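Local coordinates for Lysine/ornithine decarboxylase (Selenomonas ruminantium, PDB 5GJO), which decarboxylates L-lysine and L-ornithine with similar efficiency, using pyridoxal 5'-phosphate, to yield cadaverine and putrescine, at residues P305-G310 against L346-G351; N267-V272 against G342-V347. The protein carries 2 engineered substitutions. All coordinates share one frame; numbering follows the deposited sequence.

Contact 1 of 2, residues P305-G310 against L346-G351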
ATOM      1  N   PRO A 305     -16.540   9.128  -2.814  1.00 13.24           N
ATOM      2  CA  PRO A 305     -17.869   9.157  -3.415  1.00 14.01           C
ATOM      3  C   PRO A 305     -17.943   8.246  -4.649  1.00 15.02           C
ATOM      4  O   PRO A 305     -17.361   8.577  -5.654  1.00 16.57           O
ATOM      5  CB  PRO A 305     -18.064  10.621  -3.866  1.00 15.46           C
ATOM      6  CG  PRO A 305     -16.907  11.304  -3.363  1.00 15.85           C
ATOM      7  CD  PRO A 305     -15.836  10.414  -2.976  1.00 15.83           C
ATOM      8  N   LEU A 306     -18.758   7.213  -4.568  1.00 14.06           N
ATOM      9  CA  LEU A 306     -19.028   6.281  -5.632  1.00 12.64           C
ATOM     10  C   LEU A 306     -20.279   6.653  -6.368  1.00 14.97           C
ATOM     11  O   LEU A 306     -21.303   6.891  -5.736  1.00 14.77           O
ATOM     12  CB  LEU A 306     -19.105   4.848  -5.026  1.00 13.31           C
ATOM     13  CG  LEU A 306     -19.525   3.763  -6.007  1.00 13.56           C
ATOM     14  CD1 LEU A 306     -18.484   3.541  -7.127  1.00 13.98           C
ATOM     15  CD2 LEU A 306     -19.673   2.514  -5.223  1.00 15.31           C
ATOM     16  N   HIS A 307     -20.231   6.655  -7.693  1.00 14.78           N
ATOM     17  CA  HIS A 307     -21.367   6.930  -8.554  1.00 14.51           C
ATOM     18  C   HIS A 307     -21.630   5.759  -9.465  1.00 17.71           C
ATOM     19  O   HIS A 307     -20.760   5.374 -10.244  1.00 15.06           O
ATOM     20  CB  HIS A 307     -21.179   8.217  -9.388  1.00 15.23           C
ATOM     21  CG  HIS A 307     -20.798   9.391  -8.535  1.00 19.12           C
ATOM     22  ND1 HIS A 307     -19.473   9.771  -8.275  1.00 21.40           N
ATOM     23  CD2 HIS A 307     -21.557  10.186  -7.758  1.00 17.85           C
ATOM     24  CE1 HIS A 307     -19.457  10.784  -7.427  1.00 16.75           C
ATOM     25  NE2 HIS A 307     -20.697  11.036  -7.070  1.00 21.58           N
ATOM     26  N   CYS A 308     -22.842   5.236  -9.413  1.00 14.96           N
ATOM     27  CA  CYS A 308     -23.270   4.130 -10.299  1.00 16.88           C
ATOM     28  C   CYS A 308     -24.214   4.705 -11.314  1.00 18.63           C
ATOM     29  O   CYS A 308     -24.958   5.621 -11.038  1.00 23.52           O
ATOM     30  CB  CYS A 308     -23.972   3.029  -9.504  1.00 19.43           C
ATOM     31  SG  CYS A 308     -22.937   2.295  -8.224  1.00 20.61           S
ATOM     32  N   PHE A 309     -24.259   4.168 -12.476  1.00 20.94           N
ATOM     33  CA  PHE A 309     -25.186   4.728 -13.486  1.00 21.91           C
ATOM     34  C   PHE A 309     -26.385   3.711 -13.677  1.00 25.19           C
ATOM     35  O   PHE A 309     -26.223   2.486 -13.531  1.00 30.66           O
ATOM     36  CB  PHE A 309     -24.389   4.993 -14.780  1.00 19.13           C
ATOM     37  CG  PHE A 309     -23.252   5.973 -14.638  1.00 17.00           C
ATOM     38  CD1 PHE A 309     -23.473   7.330 -14.513  1.00 18.58           C
ATOM     39  CD2 PHE A 309     -21.932   5.536 -14.580  1.00 20.29           C
ATOM     40  CE1 PHE A 309     -22.472   8.240 -14.383  1.00 18.52           C
ATOM     41  CE2 PHE A 309     -20.912   6.459 -14.429  1.00 18.22           C
ATOM     42  CZ  PHE A 309     -21.164   7.794 -14.298  1.00 19.67           C
ATOM     43  N   GLY A 310     -27.564   4.194 -14.039  1.00 36.62           N
ATOM     44  CA  GLY A 310     -28.764   3.339 -14.236  1.00 35.33           C
ATOM     45  C   GLY A 310     -29.928   3.935 -13.490  1.00 39.93           C
ATOM     46  O   GLY A 310     -29.743   4.400 -12.353  1.00 38.09           O
ATOM     47  N   LEU A 346     -18.019   5.174 -11.436  1.00 12.92           N
ATOM     48  CA  LEU A 346     -17.174   6.373 -11.327  1.00 12.01           C
ATOM     49  C   LEU A 346     -16.933   6.784  -9.909  1.00 11.52           C
ATOM     50  O   LEU A 346     -17.879   6.904  -9.145  1.00 12.35           O
ATOM     51  CB  LEU A 346     -17.803   7.523 -12.119  1.00 11.75           C
ATOM     52  CG  LEU A 346     -17.108   8.899 -12.105  1.00 13.06           C
ATOM     53  CD1 LEU A 346     -15.861   8.895 -12.963  1.00 13.92           C
ATOM     54  CD2 LEU A 346     -18.057  10.074 -12.535  1.00 13.42           C
ATOM     55  N   VAL A 347     -15.663   7.042  -9.543  1.00 12.26           N
ATOM     56  CA  VAL A 347     -15.366   7.542  -8.238  1.00 10.89           C
ATOM     57  C   VAL A 347     -14.743   8.943  -8.364  1.00 11.60           C
ATOM     58  O   VAL A 347     -13.729   9.140  -9.107  1.00 11.86           O
ATOM     59  CB  VAL A 347     -14.408   6.633  -7.434  1.00 11.25           C
ATOM     60  CG1 VAL A 347     -14.265   7.115  -5.997  1.00 11.77           C
ATOM     61  CG2 VAL A 347     -14.949   5.233  -7.427  1.00 12.59           C
ATOM     62  N   THR A 348     -15.338   9.911  -7.682  1.00 10.30           N
ATOM     63  CA  THR A 348     -14.956  11.355  -7.817  1.00 10.64           C
ATOM     64  C   THR A 348     -14.035  11.742  -6.655  1.00 11.13           C
ATOM     65  O   THR A 348     -13.920  10.954  -5.703  1.00 11.70           O
ATOM     66  CB  THR A 348     -16.139  12.328  -7.984  1.00 12.16           C
ATOM     67  OG1 THR A 348     -17.102  12.173  -6.886  1.00 14.42           O
ATOM     68  CG2 THR A 348     -16.769  12.071  -9.295  1.00 12.78           C
ATOM     69  N   GLU A 349     -13.418  12.922  -6.711  1.00 10.20           N
ATOM     70  CA  GLU A 349     -12.577  13.422  -5.626  1.00 11.14           C
ATOM     71  C   GLU A 349     -11.540  12.358  -5.196  1.00 12.07           C
ATOM     72  O   GLU A 349     -11.354  12.114  -3.975  1.00 11.04           O
ATOM     73  CB  GLU A 349     -13.423  13.913  -4.427  1.00 12.07           C
ATOM     74  CG  GLU A 349     -14.293  15.171  -4.774  1.00 14.19           C
ATOM     75  CD  GLU A 349     -15.542  14.846  -5.544  1.00 15.97           C
ATOM     76  OE1 GLU A 349     -16.349  13.998  -5.133  1.00 15.72           O
ATOM     77  OE2 GLU A 349     -15.762  15.431  -6.615  1.00 17.76           O
ATOM     78  N   MET A 350     -10.859  11.819  -6.194  1.00 11.24           N
ATOM     79  CA  MET A 350      -9.895  10.757  -6.020  1.00 13.73           C
ATOM     80  C   MET A 350      -8.435  11.160  -6.245  1.00 11.92           C
ATOM     81  O   MET A 350      -7.606  10.339  -6.462  1.00 14.14           O
ATOM     82  CB  MET A 350     -10.293   9.559  -6.869  1.00 16.85           C
ATOM     83  CG  MET A 350     -10.933   8.455  -6.065  1.00 23.08           C
ATOM     84  SD  MET A 350     -10.110   6.918  -6.330  1.00 25.21           S
ATOM     85  CE  MET A 350     -10.694   5.791  -5.077  1.00 20.80           C
ATOM     86  N   GLY A 351      -8.163  12.448  -6.190  1.00 11.44           N
ATOM     87  CA  GLY A 351      -6.910  12.957  -6.573  1.00 11.30           C
ATOM     88  C   GLY A 351      -5.785  12.881  -5.560  1.00 12.14           C
ATOM     89  O   GLY A 351      -4.597  13.074  -5.964  1.00 16.01           O
TER

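Contact 2 of 2, residues N267-V272 against G342-V347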
ATOM      1  N   ASN A 267     -10.737  11.712 -11.174  1.00 11.95           N
ATOM      2  CA  ASN A 267     -11.792  10.716 -11.040  1.00 11.57           C
ATOM      3  C   ASN A 267     -11.182   9.350 -11.362  1.00 11.37           C
ATOM      4  O   ASN A 267     -10.270   9.267 -12.122  1.00 11.34           O
ATOM      5  CB  ASN A 267     -12.951  10.924 -12.025  1.00 12.34           C
ATOM      6  CG  ASN A 267     -13.806  12.154 -11.747  1.00 12.38           C
ATOM      7  OD1 ASN A 267     -14.762  12.403 -12.460  1.00 10.70           O
ATOM      8  ND2 ASN A 267     -13.461  12.915 -10.727  1.00 11.07           N
ATOM      9  N   LEU A 268     -11.703   8.304 -10.745  1.00 10.13           N
ATOM     10  CA  LEU A 268     -11.408   6.926 -11.100  1.00 10.68           C
ATOM     11  C   LEU A 268     -12.509   6.312 -11.888  1.00 10.72           C
ATOM     12  O   LEU A 268     -13.739   6.414 -11.503  1.00 11.59           O
ATOM     13  CB  LEU A 268     -11.220   6.059  -9.859  1.00 11.55           C
ATOM     14  CG  LEU A 268     -11.037   4.578 -10.070  1.00 13.57           C
ATOM     15  CD1 LEU A 268      -9.666   4.267 -10.661  1.00 14.66           C
ATOM     16  CD2 LEU A 268     -11.147   3.952  -8.669  1.00 13.73           C
ATOM     17  N   VAL A 269     -12.148   5.633 -12.964  1.00 10.51           N
ATOM     18  CA  VAL A 269     -13.102   4.826 -13.765  1.00 10.79           C
ATOM     19  C   VAL A 269     -12.720   3.352 -13.638  1.00 11.72           C
ATOM     20  O   VAL A 269     -11.567   2.960 -13.938  1.00 12.41           O
ATOM     21  CB  VAL A 269     -13.105   5.196 -15.252  1.00 11.91           C
ATOM     22  CG1 VAL A 269     -14.186   4.421 -15.987  1.00 13.14           C
ATOM     23  CG2 VAL A 269     -13.369   6.723 -15.425  1.00 12.57           C
ATOM     24  N   THR A 270     -13.653   2.577 -13.166  1.00 11.37           N
ATOM     25  CA  THR A 270     -13.442   1.159 -12.886  1.00 12.05           C
ATOM     26  C   THR A 270     -14.602   0.350 -13.404  1.00 12.91           C
ATOM     27  O   THR A 270     -15.766   0.812 -13.348  1.00 15.71           O
ATOM     28  CB  THR A 270     -13.055   0.941 -11.423  1.00 12.66           C
ATOM     29  OG1 THR A 270     -12.917  -0.455 -11.159  1.00 12.75           O
ATOM     30  CG2 THR A 270     -14.101   1.465 -10.490  1.00 14.94           C
ATOM     31  N   SER A 271     -14.333  -0.858 -13.877  1.00 13.71           N
ATOM     32  CA  SER A 271     -15.404  -1.745 -14.389  1.00 13.31           C
ATOM     33  C   SER A 271     -15.823  -2.788 -13.361  1.00 14.87           C
ATOM     34  O   SER A 271     -14.978  -3.311 -12.593  1.00 11.85           O
ATOM     35  CB  SER A 271     -14.953  -2.505 -15.634  1.00 15.22           C
ATOM     36  OG  SER A 271     -14.695  -1.603 -16.679  1.00 15.28           O
ATOM     37  N   VAL A 272     -17.098  -3.136 -13.448  1.00 13.10           N
ATOM     38  CA  VAL A 272     -17.647  -4.358 -12.818  1.00 14.74           C
ATOM     39  C   VAL A 272     -17.136  -5.576 -13.615  1.00 13.20           C
ATOM     40  O   VAL A 272     -17.392  -5.737 -14.810  1.00 13.94           O
ATOM     41  CB  VAL A 272     -19.213  -4.360 -12.767  1.00 14.41           C
ATOM     42  CG1 VAL A 272     -19.765  -5.675 -12.125  1.00 15.93           C
ATOM     43  CG2 VAL A 272     -19.661  -3.121 -12.031  1.00 14.67           C
ATOM     44  N   GLY A 342     -19.136  -5.566 -16.969  1.00 17.19           N
ATOM     45  CA  GLY A 342     -18.866  -4.631 -18.063  1.00 17.03           C
ATOM     46  C   GLY A 342     -19.354  -3.198 -17.825  1.00 15.29           C
ATOM     47  O   GLY A 342     -18.853  -2.264 -18.508  1.00 17.05           O
ATOM     48  N   ASP A 343     -20.289  -2.978 -16.862  1.00 16.16           N
ATOM     49  CA  ASP A 343     -20.724  -1.626 -16.471  1.00 15.26           C
ATOM     50  C   ASP A 343     -19.520  -0.909 -15.837  1.00 16.14           C
ATOM     51  O   ASP A 343     -18.665  -1.559 -15.179  1.00 14.48           O
ATOM     52  CB  ASP A 343     -21.904  -1.613 -15.482  1.00 14.89           C
ATOM     53  CG  ASP A 343     -23.257  -2.086 -16.111  1.00 18.52           C
ATOM     54  OD1 ASP A 343     -23.342  -2.204 -17.335  1.00 19.74           O
ATOM     55  OD2 ASP A 343     -24.197  -2.274 -15.310  1.00 17.14           O
ATOM     56  N   LYS A 344     -19.410   0.384 -16.095  1.00 13.18           N
ATOM     57  CA  LYS A 344     -18.389   1.193 -15.466  1.00 15.73           C
ATOM     58  C   LYS A 344     -19.024   1.987 -14.348  1.00 15.81           C
ATOM     59  O   LYS A 344     -20.127   2.444 -14.474  1.00 16.04           O
ATOM     60  CB  LYS A 344     -17.711   2.138 -16.456  1.00 16.86           C
ATOM     61  CG  LYS A 344     -16.767   1.449 -17.427  1.00 22.25           C
ATOM     62  CD  LYS A 344     -17.561   0.747 -18.501  1.00 26.12           C
ATOM     63  CE  LYS A 344     -16.670   0.004 -19.465  1.00 34.11           C
ATOM     64  NZ  LYS A 344     -16.184  -1.319 -18.981  1.00 37.01           N
ATOM     65  N   VAL A 345     -18.305   2.105 -13.251  1.00 12.81           N
ATOM     66  CA  VAL A 345     -18.650   3.016 -12.192  1.00 14.27           C
ATOM     67  C   VAL A 345     -17.600   4.101 -12.096  1.00 13.30           C
ATOM     68  O   VAL A 345     -16.437   3.954 -12.602  1.00 13.76           O
ATOM     69  CB  VAL A 345     -18.848   2.323 -10.806  1.00 13.38           C
ATOM     70  CG1 VAL A 345     -20.005   1.337 -10.904  1.00 16.82           C
ATOM     71  CG2 VAL A 345     -17.585   1.698 -10.261  1.00 14.07           C
ATOM     72  N   LEU A 346     -18.019   5.174 -11.436  1.00 12.92           N
ATOM     73  CA  LEU A 346     -17.174   6.373 -11.327  1.00 12.01           C
ATOM     74  C   LEU A 346     -16.933   6.784  -9.909  1.00 11.52           C
ATOM     75  O   LEU A 346     -17.879   6.904  -9.145  1.00 12.35           O
ATOM     76  CB  LEU A 346     -17.803   7.523 -12.119  1.00 11.75           C
ATOM     77  CG  LEU A 346     -17.108   8.899 -12.105  1.00 13.06           C
ATOM     78  CD1 LEU A 346     -15.861   8.895 -12.963  1.00 13.92           C
ATOM     79  CD2 LEU A 346     -18.057  10.074 -12.535  1.00 13.42           C
ATOM     80  N   VAL A 347     -15.663   7.042  -9.543  1.00 12.26           N
ATOM     81  CA  VAL A 347     -15.366   7.542  -8.238  1.00 10.89           C
ATOM     82  C   VAL A 347     -14.743   8.943  -8.364  1.00 11.60           C
ATOM     83  O   VAL A 347     -13.729   9.140  -9.107  1.00 11.86           O
ATOM     84  CB  VAL A 347     -14.408   6.633  -7.434  1.00 11.25           C
ATOM     85  CG1 VAL A 347     -14.265   7.115  -5.997  1.00 11.77           C
ATOM     86  CG2 VAL A 347     -14.949   5.233  -7.427  1.00 12.59           C
TER

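Contact 1 of 2, residues P305-G310 against L346-G351
Leu306 and Val347 form an antiparallel non-hydrogen-bonded pair, their CA atoms 4.7 Å apart, next to the hydrogen-bonded pair of His307 and Leu346. The short strand 306-307 thereby pairs antiparallel with strand 344-347 in the beta domain that accompanies the pyridoxal-binding barrel in class-II decarboxylases of this family. His307 and Leu346 exchange both backbone bonds: His307 N gives to Leu346 O at 2.8 Å, and Leu346 N returns the bond to His307 O. A third, from Thr348 N to Pro305 O, carries the pairing just beyond the strand; the same proline oxygen also receives a CA-H...O contact from Val347 and has the CG1 methyl of that valine beside it.

The side chains illustrate how alternation along paired strands divides residues between the two faces of a sheet. On one, Leu306 meets Val347 through branch methyls, CD1 against CG2 at 3.9 Å, while Tyr331 and Phe334 of strand 329-336 pack on the leucine. The other face carries His307 and Leu346, and the Phe309 ring comes in obliquely, with CZ 4.0 Å from Leu346 CB. In His307, CG lies beside its own backbone N (chi1 -52°), and this turns ND1 back toward Leu346 O for a second, weak bond at 3.4 Å. Leu346 O thus takes a good bond from the backbone of His307 and only a weak one from its ring. A sulfate ion, probably from the crystallisation liquor, lies about 3 Å from the histidine side chain, and Arg6 touches the same side chain.

Beyond the paired strands, the Pro305 ring rests against the turn at Thr348 and Glu349. The glutamate chain bends at chi2 (79°), and its OE1 ends 3.3 Å from Pro305 CG.

Contact 2 of 2, residues N267-V272 against G342-V347
Asn267 sets its CB 3.7 Å from the CD1 methyl of Leu346, while its amide looks elsewhere, OD1 accepting from Leu7 N and ND2 giving to Phe5 O. At Leu268 the antiparallel pairing is doubly bonded, Leu268 N to Val347 O at 2.7 Å and Val347 N back to Leu268 O; the two side chains run alongside each other. Val269 turns to the opposite face, where CG2 packs on Leu346 CD1. Thr270 exchanges backbone bonds with Val345, and its CG2 lies unusually close to Val345 CG2, 3.5 Å away, while OG1, the other branch, is hydrogen-bonded to Asp287 OD1. Ser271 receives Lys344 NZ on OG at 2.8 Å and shares that hydroxyl with Thr21. The lysine chain, bent at chi2 and chi4 (77° and 80°), curls back until NZ also reaches Gly342 O. A leucine in its place removes the donor shared by Ser271 OG and Gly342 O, and would probably leave the 342-343 loop less firmly held. Val272 closes the pairing, its N bonded to Asp343 O and its O to Gly342 N. In the mixed sheet of the beta domain, strands 23-26 and 283-286 also pair with strand 266-276, and helix 9-18 packs on Val269, Lys344 and Leu346 through Val12.

Strand 344-347 is the element common to both contacts, and Leu346 and Val347 show how a middle strand serves two neighbours: Leu346 directs its N-H and C=O to strand 306-307, Val347 to strand 266-276. The contact centres lie 8 Å apart, and side chains bridge them directly, Leu306 CD1 of contact 1 packing 3.7 Å from Val345 CG2 of contact 2. Neither contact belongs to the cofactor pocket; in contact 1 the side chain of Glu349 is about 13 Å from a bound pyridoxal-5'-phosphate. Along the chain, pocket residue Tyr353 follows Gly351 by two positions, and Cys303 of the engineered disulfide with Cys226 lies two before Pro305.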